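Local coordinates for SMI1/KNR4 family protein (Pseudomonas syringae pv. tomato, PDB 2PAG) that is of unknown function but belongs to the SMI1/KNR4 (SUKH) family and binds calcium ions, at residues 98-108 and 120-131; 54-62 and 87-95. All blocks are in the same frame, centred on the assembly; numbering follows the deposited sequence.

Contact 1. Residues 98-108 and 120-131. With CA (calcium ion), chain B; CA (calcium ion), chain C.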
loop_
_atom_site.group_PDB
_atom_site.type_symbol
_atom_site.label_atom_id
_atom_site.label_comp_id
_atom_site.label_asym_id
_atom_site.label_seq_id
_atom_site.Cartn_x
_atom_site.Cartn_y
_atom_site.Cartn_z
ATOM N N TYR A 98 -5.724 -3.849 -4.407
ATOM C CA TYR A 98 -4.480 -3.942 -5.161
ATOM C C TYR A 98 -3.593 -4.616 -4.114
ATOM O O TYR A 98 -3.492 -4.140 -2.982
ATOM C CB TYR A 98 -3.961 -2.546 -5.517
ATOM C CG TYR A 98 -4.773 -1.860 -6.595
ATOM C CD1 TYR A 98 -4.604 -2.192 -7.938
ATOM C CD2 TYR A 98 -5.706 -0.877 -6.272
ATOM C CE1 TYR A 98 -5.342 -1.558 -8.943
ATOM C CE2 TYR A 98 -6.454 -0.234 -7.273
ATOM C CZ TYR A 98 -6.260 -0.581 -8.601
ATOM O OH TYR A 98 -6.974 0.063 -9.586
ATOM N N CYS A 99 -2.997 -5.749 -4.475
ATOM C CA CYS A 99 -2.160 -6.507 -3.546
ATOM C C CYS A 99 -0.806 -6.813 -4.142
ATOM O O CYS A 99 -0.657 -6.877 -5.364
ATOM C CB CYS A 99 -2.833 -7.828 -3.182
ATOM S SG CYS A 99 -4.541 -7.681 -2.626
ATOM N N VAL A 100 0.164 -7.061 -3.272
ATOM C CA VAL A 100 1.523 -7.329 -3.708
ATOM C C VAL A 100 1.977 -8.760 -3.454
ATOM O O VAL A 100 1.831 -9.294 -2.345
ATOM C CB VAL A 100 2.491 -6.363 -3.020
ATOM C CG1 VAL A 100 3.863 -6.440 -3.665
ATOM C CG2 VAL A 100 1.937 -4.943 -3.111
ATOM N N GLU A 101 2.520 -9.374 -4.503
ATOM C CA GLU A 101 3.035 -10.734 -4.436
ATOM C C GLU A 101 4.362 -10.705 -3.694
ATOM O O GLU A 101 4.952 -9.637 -3.487
ATOM C CB GLU A 101 3.285 -11.294 -5.839
ATOM C CG GLU A 101 2.068 -11.508 -6.699
ATOM C CD GLU A 101 2.391 -12.409 -7.877
ATOM O OE1 GLU A 101 3.462 -12.215 -8.496
ATOM O OE2 GLU A 101 1.580 -13.310 -8.182
ATOM N N GLU A 102 4.841 -11.882 -3.303
ATOM C CA GLU A 102 6.102 -11.976 -2.585
ATOM C C GLU A 102 7.264 -11.425 -3.406
ATOM O O GLU A 102 8.210 -10.865 -2.842
ATOM C CB GLU A 102 6.347 -13.431 -2.177
ATOM C CG GLU A 102 5.164 -14.006 -1.400
ATOM C CD GLU A 102 5.383 -15.430 -0.929
ATOM O OE1 GLU A 102 6.282 -15.647 -0.086
ATOM O OE2 GLU A 102 4.650 -16.329 -1.404
ATOM N N ASP A 103 7.188 -11.556 -4.732
ATOM C CA ASP A 103 8.248 -11.047 -5.592
ATOM C C ASP A 103 8.041 -9.603 -6.036
ATOM O O ASP A 103 8.782 -9.092 -6.876
ATOM C CB ASP A 103 8.473 -11.953 -6.822
ATOM C CG ASP A 103 7.262 -12.038 -7.750
ATOM O OD1 ASP A 103 6.388 -11.151 -7.720
ATOM O OD2 ASP A 103 7.211 -13.003 -8.542
ATOM N N GLY A 104 7.032 -8.947 -5.471
ATOM C CA GLY A 104 6.799 -7.552 -5.798
ATOM C C GLY A 104 5.746 -7.189 -6.822
ATOM O O GLY A 104 5.378 -6.013 -6.914
ATOM N N THR A 105 5.258 -8.157 -7.594
ATOM C CA THR A 105 4.241 -7.853 -8.592
ATOM C C THR A 105 2.972 -7.360 -7.901
ATOM O O THR A 105 2.594 -7.884 -6.856
ATOM C CB THR A 105 3.887 -9.100 -9.435
ATOM O OG1 THR A 105 5.083 -9.666 -9.981
ATOM C CG2 THR A 105 2.934 -8.722 -10.578
ATOM N N VAL A 106 2.335 -6.341 -8.474
ATOM C CA VAL A 106 1.091 -5.809 -7.917
ATOM C C VAL A 106 -0.054 -6.370 -8.745
ATOM O O VAL A 106 -0.027 -6.319 -9.977
ATOM C CB VAL A 106 1.033 -4.271 -7.979
ATOM C CG1 VAL A 106 -0.290 -3.787 -7.388
ATOM C CG2 VAL A 106 2.201 -3.677 -7.199
ATOM N N LEU A 107 -1.057 -6.908 -8.063
ATOM C CA LEU A 107 -2.205 -7.493 -8.737
ATOM C C LEU A 107 -3.466 -6.820 -8.247
ATOM O O LEU A 107 -3.458 -6.117 -7.240
ATOM C CB LEU A 107 -2.309 -8.984 -8.414
ATOM C CG LEU A 107 -1.072 -9.867 -8.568
ATOM C CD1 LEU A 107 -1.383 -11.281 -8.090
ATOM C CD2 LEU A 107 -0.639 -9.885 -10.023
ATOM N N LEU A 108 -4.558 -7.045 -8.962
ATOM C CA LEU A 108 -5.832 -6.492 -8.545
ATOM C C LEU A 108 -6.733 -7.678 -8.249
ATOM O O LEU A 108 -6.960 -8.519 -9.119
ATOM C CB LEU A 108 -6.438 -5.631 -9.649
ATOM C CG LEU A 108 -7.830 -5.082 -9.330
ATOM C CD1 LEU A 108 -7.792 -4.196 -8.088
ATOM C CD2 LEU A 108 -8.327 -4.312 -10.543
ATOM N N SER A 120 -2.003 -6.353 -14.128
ATOM C CA SER A 120 -0.981 -6.299 -13.089
ATOM C C SER A 120 0.075 -5.244 -13.398
ATOM O O SER A 120 0.157 -4.735 -14.518
ATOM C CB SER A 120 -0.309 -7.664 -12.931
ATOM O OG SER A 120 0.416 -8.024 -14.095
ATOM N N TRP A 121 0.884 -4.929 -12.393
ATOM C CA TRP A 121 1.945 -3.937 -12.516
ATOM C C TRP A 121 3.255 -4.569 -12.063
ATOM O O TRP A 121 3.286 -5.306 -11.074
ATOM C CB TRP A 121 1.598 -2.717 -11.659
ATOM C CG TRP A 121 0.356 -2.036 -12.142
ATOM C CD1 TRP A 121 0.281 -0.961 -12.984
ATOM C CD2 TRP A 121 -0.994 -2.445 -11.896
ATOM N NE1 TRP A 121 -1.034 -0.679 -13.282
ATOM C CE2 TRP A 121 -1.838 -1.576 -12.627
ATOM C CE3 TRP A 121 -1.577 -3.465 -11.131
ATOM C CZ2 TRP A 121 -3.234 -1.698 -12.614
ATOM C CZ3 TRP A 121 -2.970 -3.586 -11.120
ATOM C CH2 TRP A 121 -3.779 -2.705 -11.859
ATOM N N GLU A 122 4.331 -4.284 -12.789
ATOM C CA GLU A 122 5.638 -4.866 -12.494
ATOM C C GLU A 122 6.188 -4.604 -11.103
ATOM O O GLU A 122 6.965 -5.406 -10.590
ATOM C CB GLU A 122 6.676 -4.406 -13.522
ATOM C CG GLU A 122 6.463 -4.919 -14.942
ATOM C CD GLU A 122 5.180 -4.419 -15.572
ATOM O OE1 GLU A 122 4.800 -3.255 -15.318
ATOM O OE2 GLU A 122 4.560 -5.192 -16.341
ATOM N N SER A 123 5.800 -3.483 -10.505
ATOM C CA SER A 123 6.268 -3.121 -9.172
ATOM C C SER A 123 5.315 -2.130 -8.531
ATOM O O SER A 123 4.439 -1.560 -9.200
ATOM C CB SER A 123 7.656 -2.478 -9.240
ATOM O OG SER A 123 7.558 -1.128 -9.678
ATOM N N VAL A 124 5.497 -1.920 -7.229
ATOM C CA VAL A 124 4.671 -0.979 -6.493
ATOM C C VAL A 124 4.871 0.427 -7.052
ATOM O O VAL A 124 3.965 1.260 -7.005
ATOM C CB VAL A 124 5.027 -0.995 -4.993
ATOM C CG1 VAL A 124 4.452 0.218 -4.305
ATOM C CG2 VAL A 124 4.503 -2.275 -4.357
ATOM N N TRP A 125 6.061 0.694 -7.586
ATOM C CA TRP A 125 6.318 2.009 -8.154
ATOM C C TRP A 125 5.587 2.187 -9.491
ATOM O O TRP A 125 5.170 3.298 -9.828
ATOM C CB TRP A 125 7.825 2.238 -8.288
ATOM C CG TRP A 125 8.477 2.425 -6.937
ATOM C CD1 TRP A 125 9.481 1.673 -6.394
ATOM C CD2 TRP A 125 8.143 3.416 -5.952
ATOM N NE1 TRP A 125 9.791 2.131 -5.134
ATOM C CE2 TRP A 125 8.983 3.200 -4.838
ATOM C CE3 TRP A 125 7.215 4.463 -5.905
ATOM C CZ2 TRP A 125 8.923 3.997 -3.687
ATOM C CZ3 TRP A 125 7.153 5.256 -4.759
ATOM C CH2 TRP A 125 8.005 5.015 -3.667
ATOM N N HIS A 126 5.418 1.105 -10.249
ATOM C CA HIS A 126 4.670 1.190 -11.506
ATOM C C HIS A 126 3.226 1.496 -11.138
ATOM O O HIS A 126 2.549 2.293 -11.791
ATOM C CB HIS A 126 4.700 -0.135 -12.271
ATOM C CG HIS A 126 5.986 -0.396 -12.982
ATOM N ND1 HIS A 126 7.121 -0.835 -12.335
ATOM C CD2 HIS A 126 6.319 -0.275 -14.290
ATOM C CE1 HIS A 126 8.097 -0.977 -13.213
ATOM N NE2 HIS A 126 7.636 -0.644 -14.407
ATOM N N TRP A 127 2.756 0.841 -10.083
ATOM C CA TRP A 127 1.396 1.051 -9.614
ATOM C C TRP A 127 1.215 2.490 -9.122
ATOM O O TRP A 127 0.204 3.129 -9.408
ATOM C CB TRP A 127 1.078 0.080 -8.476
ATOM C CG TRP A 127 -0.293 0.278 -7.917
ATOM C CD1 TRP A 127 -1.467 -0.208 -8.424
ATOM C CD2 TRP A 127 -0.648 1.106 -6.805
ATOM N NE1 TRP A 127 -2.533 0.276 -7.697
ATOM C CE2 TRP A 127 -2.057 1.083 -6.697
ATOM C CE3 TRP A 127 0.088 1.871 -5.889
ATOM C CZ2 TRP A 127 -2.743 1.798 -5.708
ATOM C CZ3 TRP A 127 -0.595 2.581 -4.910
ATOM C CH2 TRP A 127 -1.999 2.538 -4.828
ATOM N N ALA A 128 2.196 2.998 -8.381
ATOM C CA ALA A 128 2.113 4.355 -7.859
ATOM C C ALA A 128 2.072 5.380 -8.989
ATOM O O ALA A 128 1.312 6.350 -8.938
ATOM C CB ALA A 128 3.297 4.632 -6.948
ATOM N N ARG A 129 2.889 5.147 -10.011
ATOM C CA ARG A 129 2.982 6.050 -11.148
ATOM C C ARG A 129 1.814 5.940 -12.112
ATOM O O ARG A 129 1.254 6.951 -12.536
ATOM C CB ARG A 129 4.274 5.781 -11.919
ATOM C CG ARG A 129 4.501 6.714 -13.099
ATOM C CD ARG A 129 5.649 6.229 -13.956
ATOM N NE ARG A 129 5.307 4.997 -14.657
ATOM C CZ ARG A 129 6.203 4.166 -15.179
ATOM N NH1 ARG A 129 7.497 4.438 -15.076
ATOM N NH2 ARG A 129 5.806 3.064 -15.801
ATOM N N ASP A 130 1.439 4.710 -12.442
ATOM C CA ASP A 130 0.382 4.482 -13.413
ATOM C C ASP A 130 -1.044 4.366 -12.884
ATOM O O ASP A 130 -1.999 4.441 -13.657
ATOM C CB ASP A 130 0.745 3.263 -14.266
ATOM C CG ASP A 130 2.129 3.395 -14.900
ATOM O OD1 ASP A 130 2.545 4.540 -15.193
ATOM O OD2 ASP A 130 2.801 2.362 -15.116
ATOM N N VAL A 131 -1.198 4.191 -11.575
ATOM C CA VAL A 131 -2.532 4.089 -10.998
ATOM C C VAL A 131 -2.822 5.185 -9.976
ATOM O O VAL A 131 -3.758 5.965 -10.141
ATOM C CB VAL A 131 -2.758 2.711 -10.332
ATOM C CG1 VAL A 131 -4.147 2.665 -9.695
ATOM C CG2 VAL A 131 -2.615 1.603 -11.371
HETATM CA CA CA B . 5.194 -12.073 -9.687
HETATM CA CA CA C . 7.846 -15.128 -9.327
HETATM O O HOH W 1 7.022 -4.129 -5.961
HETATM O O HOH W 2 6.782 -8.117 -11.464
HETATM O O HOH W 3 5.964 -15.816 -7.688
HETATM O O HOH W 4 9.014 -13.764 -10.935
HETATM O O HOH W 5 10.389 -14.148 -8.768
HETATM O O HOH W 6 9.056 -15.821 -7.288
#
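Tyr98 packs against two tryptophans of the 120-131 segment, one over its face and one at its edge. Trp127 NE1 sits over one face of the phenol, 3.2 Å from Tyr98 CD1, its indole inclined at 56° to the tyrosine plane. Trp121 is met differently: the phenol turns its edge to the six-membered ring in an offset edge-to-face pair, planes at 71°, with Tyr98 CE1 3.5 Å from Trp121 CH2. Beside this aromatic cluster Val106 spreads both methyls. Its CG1, anti to the backbone N (chi1 180°), touches Trp127 CD1 and Trp121 CE3, while CG2 reaches Val124 CG2 at 3.9 Å, a methyl also packed on Val100 CG2. Two nearly straight backbone bonds pair Val106 with Trp121, Val106 N to Trp121 O (3.0 Å) and Trp121 N to Val106 O (2.9 Å). Farther out, one water joins Gly104 O to Val124 N, and another joins Thr105 OG1 to Glu122 O. The same Thr105 OG1 binds a calcium ion at 2.4 Å, together with Glu101 OE1 and both carboxylate oxygens of Asp103; Asp103 OD2 also bridges to a second, water-ligated calcium. Asp103 OD1 accepts from Thr105 N, an Asx turn within a beta-hairpin loop that forms the calcium site.

Contact 2. Residues 54-62 and 87-95; sequences YGSLEPVTV and LIPICQDGE
The 54-62 loop runs roughly antiparallel to strand 88-93, their touching parts 157° apart in direction, and one direct backbone bond joins them, Val60 N to Ile90 O at 2.9 Å. It meets the strand at a classic beta bulge, where Ile90 and Cys91 both face Tyr98 of the neighbouring strand and the chain turns a corner. The N-H of Val60 points almost straight at the oxygen but approaches from above the carbonyl plane, 37° out of it. Val60 closes over the same carbonyl with its side chain: CG1 and CG2 both lie 3.5 Å from Ile90 O, and CG1 is also 3.6 Å from Pro89 O, a buried oxygen with no hydrogen-bonding partner.

Cys91 fills the middle of the contact. With SG anti to the backbone N (chi1 -174°), the sulfur lies alongside the loop backbone, 3.8 Å from Pro59 CA, and also touches Leu57 CB (3.9 Å). Leu57 extends farther along the strand, its CD2 meeting Asp93 OD1 and Gln92 O in van der Waals contact. Leu57 and Pro59 also pack on Val131 and Trp132 of helix 124-132, and Phe42 of helix 40-49 touches both Val60 and Ile90, so the loop and these two helices meet around strand 88-93, an outermost strand of the four-stranded antiparallel sheet.

Toward the more exposed end the two backbones are joined through solvent. One water donates to Glu58 O and accepts from Gln92 N, linking the two backbones indirectly. The Glu58 carboxylate itself is engaged by His68. A second water accepts from Glu58 N and donates to Gln92 O, with both bonds 2.8 Å long.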
loop_
_atom_site.group_PDB
_atom_site.type_symbol
_atom_site.label_atom_id
_atom_site.label_comp_id
_atom_site.label_asym_id
_atom_site.label_seq_id
_atom_site.Cartn_x
_atom_site.Cartn_y
_atom_site.Cartn_z
ATOM N N TYR A 54 -3.223 11.835 -1.888
ATOM C CA TYR A 54 -3.421 12.247 -3.275
ATOM C C TYR A 54 -4.506 11.482 -4.028
ATOM O O TYR A 54 -4.674 10.272 -3.851
ATOM C CB TYR A 54 -2.129 12.098 -4.083
ATOM C CG TYR A 54 -2.318 12.490 -5.532
ATOM C CD1 TYR A 54 -2.254 13.826 -5.922
ATOM C CD2 TYR A 54 -2.647 11.537 -6.495
ATOM C CE1 TYR A 54 -2.518 14.205 -7.233
ATOM C CE2 TYR A 54 -2.916 11.906 -7.809
ATOM C CZ TYR A 54 -2.850 13.242 -8.170
ATOM O OH TYR A 54 -3.124 13.619 -9.465
ATOM N N GLY A 55 -5.223 12.206 -4.880
ATOM C CA GLY A 55 -6.248 11.602 -5.710
ATOM C C GLY A 55 -7.428 10.944 -5.028
ATOM O O GLY A 55 -7.870 11.377 -3.963
ATOM N N SER A 56 -7.930 9.884 -5.659
ATOM C CA SER A 56 -9.091 9.152 -5.161
ATOM C C SER A 56 -8.763 7.805 -4.526
ATOM O O SER A 56 -9.660 6.993 -4.300
ATOM C CB SER A 56 -10.093 8.924 -6.298
ATOM O OG SER A 56 -9.528 8.116 -7.321
ATOM N N LEU A 57 -7.484 7.560 -4.261
ATOM C CA LEU A 57 -7.059 6.307 -3.639
ATOM C C LEU A 57 -6.252 6.600 -2.383
ATOM O O LEU A 57 -5.466 7.541 -2.346
ATOM C CB LEU A 57 -6.213 5.480 -4.611
ATOM C CG LEU A 57 -6.953 4.864 -5.804
ATOM C CD1 LEU A 57 -5.961 4.257 -6.769
ATOM C CD2 LEU A 57 -7.928 3.811 -5.319
ATOM N N GLU A 58 -6.468 5.791 -1.349
ATOM C CA GLU A 58 -5.750 5.944 -0.093
ATOM C C GLU A 58 -5.021 4.636 0.192
ATOM O O GLU A 58 -5.590 3.695 0.749
ATOM C CB GLU A 58 -6.715 6.243 1.048
ATOM C CG GLU A 58 -7.425 7.568 0.945
ATOM C CD GLU A 58 -8.372 7.778 2.108
ATOM O OE1 GLU A 58 -9.446 7.147 2.113
ATOM O OE2 GLU A 58 -8.031 8.554 3.024
ATOM N N PRO A 59 -3.743 4.557 -0.193
ATOM C CA PRO A 59 -2.984 3.332 0.045
ATOM C C PRO A 59 -2.796 3.015 1.529
ATOM O O PRO A 59 -3.059 3.845 2.406
ATOM C CB PRO A 59 -1.655 3.603 -0.665
ATOM C CG PRO A 59 -2.008 4.645 -1.691
ATOM C CD PRO A 59 -2.928 5.539 -0.922
ATOM N N VAL A 60 -2.330 1.805 1.801
ATOM C CA VAL A 60 -2.123 1.381 3.173
ATOM C C VAL A 60 -1.041 2.169 3.900
ATOM O O VAL A 60 -0.109 2.725 3.289
ATOM C CB VAL A 60 -1.784 -0.124 3.257
ATOM C CG1 VAL A 60 -2.939 -0.951 2.699
ATOM C CG2 VAL A 60 -0.495 -0.422 2.507
ATOM N N THR A 61 -1.199 2.227 5.218
ATOM C CA THR A 61 -0.284 2.931 6.104
ATOM C C THR A 61 0.030 2.039 7.303
ATOM O O THR A 61 -0.626 1.023 7.519
ATOM C CB THR A 61 -0.914 4.242 6.607
ATOM O OG1 THR A 61 -2.161 3.960 7.264
ATOM C CG2 THR A 61 -1.154 5.190 5.442
ATOM N N VAL A 62 1.031 2.422 8.089
ATOM C CA VAL A 62 1.390 1.616 9.247
ATOM C C VAL A 62 1.642 2.408 10.524
ATOM O O VAL A 62 2.026 1.826 11.538
ATOM C CB VAL A 62 2.661 0.778 8.966
ATOM C CG1 VAL A 62 2.446 -0.120 7.757
ATOM C CG2 VAL A 62 3.855 1.701 8.743
ATOM N N LEU A 87 -0.790 -12.722 -0.491
ATOM C CA LEU A 87 -0.805 -11.393 -1.100
ATOM C C LEU A 87 -1.032 -10.336 -0.028
ATOM O O LEU A 87 -1.939 -10.470 0.799
ATOM C CB LEU A 87 -1.927 -11.304 -2.143
ATOM C CG LEU A 87 -1.897 -12.302 -3.304
ATOM C CD1 LEU A 87 -3.043 -11.989 -4.275
ATOM C CD2 LEU A 87 -0.545 -12.219 -4.018
ATOM N N ILE A 88 -0.214 -9.285 -0.043
ATOM C CA ILE A 88 -0.351 -8.204 0.933
ATOM C C ILE A 88 -0.966 -6.978 0.272
ATOM O O ILE A 88 -0.389 -6.407 -0.654
ATOM C CB ILE A 88 1.007 -7.779 1.522
ATOM C CG1 ILE A 88 1.716 -8.983 2.138
ATOM C CG2 ILE A 88 0.792 -6.696 2.577
ATOM C CD1 ILE A 88 3.144 -8.687 2.567
ATOM N N PRO A 89 -2.138 -6.540 0.752
ATOM C CA PRO A 89 -2.766 -5.362 0.144
ATOM C C PRO A 89 -1.923 -4.103 0.208
ATOM O O PRO A 89 -1.272 -3.832 1.214
ATOM C CB PRO A 89 -4.054 -5.201 0.948
ATOM C CG PRO A 89 -4.375 -6.600 1.345
ATOM C CD PRO A 89 -3.033 -7.161 1.744
ATOM N N ILE A 90 -1.921 -3.341 -0.881
ATOM C CA ILE A 90 -1.214 -2.075 -0.892
ATOM C C ILE A 90 -2.276 -0.981 -0.973
ATOM O O ILE A 90 -2.054 0.140 -0.533
ATOM C CB ILE A 90 -0.196 -1.953 -2.073
ATOM C CG1 ILE A 90 0.438 -0.561 -2.040
ATOM C CG2 ILE A 90 -0.884 -2.181 -3.432
ATOM C CD1 ILE A 90 1.613 -0.385 -2.987
ATOM N N CYS A 91 -3.447 -1.305 -1.515
ATOM C CA CYS A 91 -4.487 -0.289 -1.590
ATOM C C CYS A 91 -5.882 -0.831 -1.837
ATOM O O CYS A 91 -6.119 -1.561 -2.793
ATOM C CB CYS A 91 -4.142 0.735 -2.676
ATOM S SG CYS A 91 -5.269 2.152 -2.755
ATOM N N GLN A 92 -6.804 -0.460 -0.957
ATOM C CA GLN A 92 -8.193 -0.872 -1.103
ATOM C C GLN A 92 -8.864 0.029 -2.147
ATOM O O GLN A 92 -8.517 1.205 -2.284
ATOM C CB GLN A 92 -8.917 -0.726 0.235
ATOM C CG GLN A 92 -10.330 -1.290 0.238
ATOM C CD GLN A 92 -11.069 -0.993 1.528
ATOM O OE1 GLN A 92 -10.455 -0.830 2.586
ATOM N NE2 GLN A 92 -12.403 -0.938 1.451
ATOM N N ASP A 93 -9.807 -0.524 -2.898
ATOM C CA ASP A 93 -10.544 0.255 -3.895
ATOM C C ASP A 93 -11.954 -0.312 -3.889
ATOM O O ASP A 93 -12.280 -1.193 -4.680
ATOM C CB ASP A 93 -9.919 0.120 -5.286
ATOM C CG ASP A 93 -10.570 1.041 -6.316
ATOM O OD1 ASP A 93 -11.289 1.983 -5.910
ATOM O OD2 ASP A 93 -10.350 0.832 -7.531
ATOM N N GLY A 94 -12.777 0.194 -2.977
ATOM C CA GLY A 94 -14.134 -0.310 -2.853
ATOM C C GLY A 94 -14.038 -1.671 -2.189
ATOM O O GLY A 94 -13.528 -1.786 -1.070
ATOM N N GLU A 95 -14.520 -2.704 -2.873
ATOM C CA GLU A 95 -14.459 -4.064 -2.353
ATOM C C GLU A 95 -13.304 -4.815 -3.011
ATOM O O GLU A 95 -13.091 -5.998 -2.745
ATOM C CB GLU A 95 -15.774 -4.808 -2.614
ATOM C CG GLU A 95 -16.341 -4.609 -4.005
ATOM C CD GLU A 95 -17.441 -5.605 -4.340
ATOM O OE1 GLU A 95 -18.092 -6.116 -3.404
ATOM O OE2 GLU A 95 -17.656 -5.866 -5.543
HETATM O O HOH W 7 -6.064 0.997 1.417
HETATM O O HOH W 8 -8.494 3.795 -1.323
#

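Overall arrangement
Contact 1 and contact 2 lie at the two outer strands of one antiparallel sheet, 120-131 supplying the last strand and 87-95 the first, with their centres about 12 Å apart. Strands 88-93 and 96-100 are neighbours, and Val124 and Trp127 of contact 1 pack directly on Ile90 and Cys91 of contact 2, so the two contacts share apolar packing there. Contact 2 is the more buried and lies nearer the centre of the chain; it joins an irregular loop to the sheet with aliphatic groups, a sulfur, bridging waters and a single direct backbone hydrogen bond, against the two that pair Val106 and Trp121. Contact 1 runs from an aromatic core to a surface loop, where carboxylates and a hydroxyl bind calcium.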